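PDB 7CIW: agmatine N-acetyltransferase from Drosophila melanogaster, which probably transfers acyl groups from coenzyme A thioesters to the amino groups of small amines, and binds coenzyme A and N-acetylagmatine. Local coordinates for residues Gln13-Thr19 against Leu54-Gly60. The protein carries 1 engineered substitution. Residues are numbered along the deposited sequence; the frame is centred on the assembly and turned at random.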
loop_
_atom_site.group_PDB
_atom_site.type_symbol
_atom_site.label_atom_id
_atom_site.label_comp_id
_atom_site.label_asym_id
_atom_site.label_seq_id
_atom_site.Cartn_x
_atom_site.Cartn_y
_atom_site.Cartn_z
ATOM N N GLN A 13 -16.922 -1.462 -1.169
ATOM C CA GLN A 13 -16.213 -0.300 -0.663
ATOM C C GLN A 13 -16.281 -0.283 0.857
ATOM O O GLN A 13 -17.332 -0.557 1.447
ATOM C CB GLN A 13 -16.829 0.973 -1.238
ATOM C CG GLN A 13 -16.122 2.262 -0.886
ATOM C CD GLN A 13 -16.874 3.454 -1.442
ATOM O OE1 GLN A 13 -17.924 3.827 -0.930
ATOM N NE2 GLN A 13 -16.356 4.034 -2.515
ATOM N N VAL A 14 -15.151 0.027 1.494
ATOM C CA VAL A 14 -15.135 0.185 2.942
ATOM C C VAL A 14 -15.860 1.472 3.306
ATOM O O VAL A 14 -15.522 2.555 2.810
ATOM C CB VAL A 14 -13.696 0.198 3.474
ATOM C CG1 VAL A 14 -13.688 0.346 4.995
ATOM C CG2 VAL A 14 -12.966 -1.065 3.053
ATOM N N ASP A 15 -16.847 1.366 4.185
ATOM C CA ASP A 15 -17.646 2.523 4.551
ATOM C C ASP A 15 -17.115 3.167 5.822
ATOM O O ASP A 15 -16.600 2.488 6.715
ATOM C CB ASP A 15 -19.113 2.138 4.736
ATOM C CG ASP A 15 -19.989 3.339 5.006
ATOM O OD1 ASP A 15 -20.671 3.355 6.055
ATOM O OD2 ASP A 15 -19.977 4.277 4.176
ATOM N N VAL A 16 -17.236 4.491 5.890
ATOM C CA VAL A 16 -16.842 5.230 7.080
ATOM C C VAL A 16 -17.785 4.819 8.206
ATOM O O VAL A 16 -18.956 5.210 8.228
ATOM C CB VAL A 16 -16.858 6.750 6.822
ATOM C CG1 VAL A 16 -15.625 7.153 6.023
ATOM C CG2 VAL A 16 -18.120 7.150 6.060
ATOM N N GLY A 17 -17.292 3.989 9.124
ATOM C CA GLY A 17 -18.150 3.348 10.104
ATOM C C GLY A 17 -18.213 1.851 9.886
ATOM O O GLY A 17 -19.286 1.241 9.925
ATOM N N GLU A 18 -17.044 1.255 9.655
ATOM C CA GLU A 18 -16.884 -0.160 9.343
ATOM C C GLU A 18 -15.384 -0.408 9.298
ATOM O O GLU A 18 -14.900 -1.456 8.851
ATOM C CB GLU A 18 -17.585 -0.510 8.025
ATOM C CG GLU A 18 -17.496 -1.965 7.583
ATOM C CD GLU A 18 -17.030 -2.082 6.147
ATOM O OE1 GLU A 18 -16.172 -2.950 5.852
ATOM O OE2 GLU A 18 -17.528 -1.290 5.318
ATOM N N THR A 19 -14.635 0.574 9.796
ATOM C CA THR A 19 -13.186 0.487 9.754
ATOM C C THR A 19 -12.634 -0.561 10.708
ATOM O O THR A 19 -11.496 -1.000 10.522
ATOM C CB THR A 19 -12.561 1.847 10.066
ATOM O OG1 THR A 19 -12.995 2.296 11.351
ATOM C CG2 THR A 19 -12.968 2.875 9.011
ATOM N N LEU A 54 -6.316 4.015 7.882
ATOM C CA LEU A 54 -7.745 4.258 7.990
ATOM C C LEU A 54 -8.123 5.664 7.547
ATOM O O LEU A 54 -9.282 5.894 7.186
ATOM C CB LEU A 54 -8.204 3.997 9.425
ATOM C CG LEU A 54 -8.117 2.529 9.850
ATOM C CD1 LEU A 54 -8.645 2.375 11.289
ATOM C CD2 LEU A 54 -8.870 1.600 8.873
ATOM N N SER A 55 -7.171 6.602 7.543
ATOM C CA SER A 55 -7.462 7.949 7.066
ATOM C C SER A 55 -7.807 7.981 5.582
ATOM O O SER A 55 -8.271 9.013 5.089
ATOM C CB SER A 55 -6.278 8.879 7.346
ATOM O OG SER A 55 -5.207 8.669 6.442
ATOM N N ASN A 56 -7.597 6.883 4.860
ATOM C CA ASN A 56 -7.955 6.829 3.454
ATOM C C ASN A 56 -9.382 6.378 3.220
ATOM O O ASN A 56 -9.886 6.539 2.103
ATOM C CB ASN A 56 -6.994 5.894 2.708
ATOM C CG ASN A 56 -5.601 6.410 2.710
ATOM O OD1 ASN A 56 -5.275 7.352 1.983
ATOM N ND2 ASN A 56 -4.757 5.824 3.550
ATOM N N VAL A 57 -10.041 5.821 4.239
ATOM C CA VAL A 57 -11.410 5.333 4.057
ATOM C C VAL A 57 -12.360 6.426 3.588
ATOM O O VAL A 57 -13.185 6.155 2.703
ATOM C CB VAL A 57 -11.886 4.613 5.326
ATOM C CG1 VAL A 57 -13.370 4.255 5.220
ATOM C CG2 VAL A 57 -11.036 3.357 5.546
ATOM N N PRO A 58 -12.293 7.673 4.078
ATOM C CA PRO A 58 -13.275 8.676 3.616
ATOM C C PRO A 58 -13.180 9.004 2.137
ATOM O O PRO A 58 -14.126 9.577 1.586
ATOM C CB PRO A 58 -12.952 9.906 4.477
ATOM C CG PRO A 58 -12.334 9.331 5.712
ATOM C CD PRO A 58 -11.483 8.203 5.192
ATOM N N PHE A 59 -12.065 8.678 1.482
ATOM C CA PHE A 59 -11.918 8.937 0.057
ATOM C C PHE A 59 -12.724 7.984 -0.808
ATOM O O PHE A 59 -12.808 8.212 -2.015
ATOM C CB PHE A 59 -10.450 8.842 -0.357
ATOM C CG PHE A 59 -9.563 9.842 0.304
ATOM C CD1 PHE A 59 -9.882 11.190 0.291
ATOM C CD2 PHE A 59 -8.408 9.431 0.952
ATOM C CE1 PHE A 59 -9.059 12.114 0.897
ATOM C CE2 PHE A 59 -7.583 10.353 1.573
ATOM C CZ PHE A 59 -7.910 11.698 1.541
ATOM N N GLY A 60 -13.297 6.925 -0.240
ATOM C CA GLY A 60 -13.997 5.964 -1.074
ATOM C C GLY A 60 -13.082 5.143 -1.944
ATOM O O GLY A 60 -13.516 4.599 -2.960
HETATM O O HOH W 1 -13.122 3.676 1.263
#
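The backbones of Gln13-Thr19 and Leu54-Gly60 run past each other in opposite senses, with Val16 nearest Pro58, their CA atoms 6.0 Å apart. In the GNAT fold of this enzyme, the first loop leads from strand 10-13 into helix 19-30, and the second, opening with a type I turn from Leu54 to Val57, leads from helix 47-54 into strand 62-67. Where two such connections meet, one aliphatic side chain can serve several neighbours, and here it is Val57. Its CG1, anti to the backbone N (chi1 173°), lies 3.8 Å from Val16 CG1, the two side chains lying alongside but pointing opposite ways, and also reaches Val14 CG1, whose side chain is set roughly perpendicular to it. The other branch, CG2, packs 4.0 Å from Thr19 CG2. Leu22 of helix 19-30 touches Val14, Leu54 and Val57, extending this apolar cluster. On the exposed side, Val16 CG1 lies against CA and ring carbon CG of Pro58. Where helix 47-54 gives way to the loop, Leu54 CD2 meets Thr19 CB at 3.9 Å. Polar bonding takes over toward the sheet, where a water bridges the carbonyl oxygens of Val14 and Val57, 3.1 Å from Val14 O and 2.9 Å from Val57 O. Within the first loop, Glu18, at the N-cap position of helix 19-30, accepts the backbone N-H of Asp15 on OE2, from above the carboxylate plane. The extended Gln13 chain carries its amide against Gly60 CA, and NE2 donates to Gly60 O at 2.9 Å. An alanine in place of Gln13 would probably leave the Gly60 carbonyl without this donor and the glycine CA without its cover. The bond is bent, 131° at the hydrogen, with NE2 tilted 27° from the carbonyl plane.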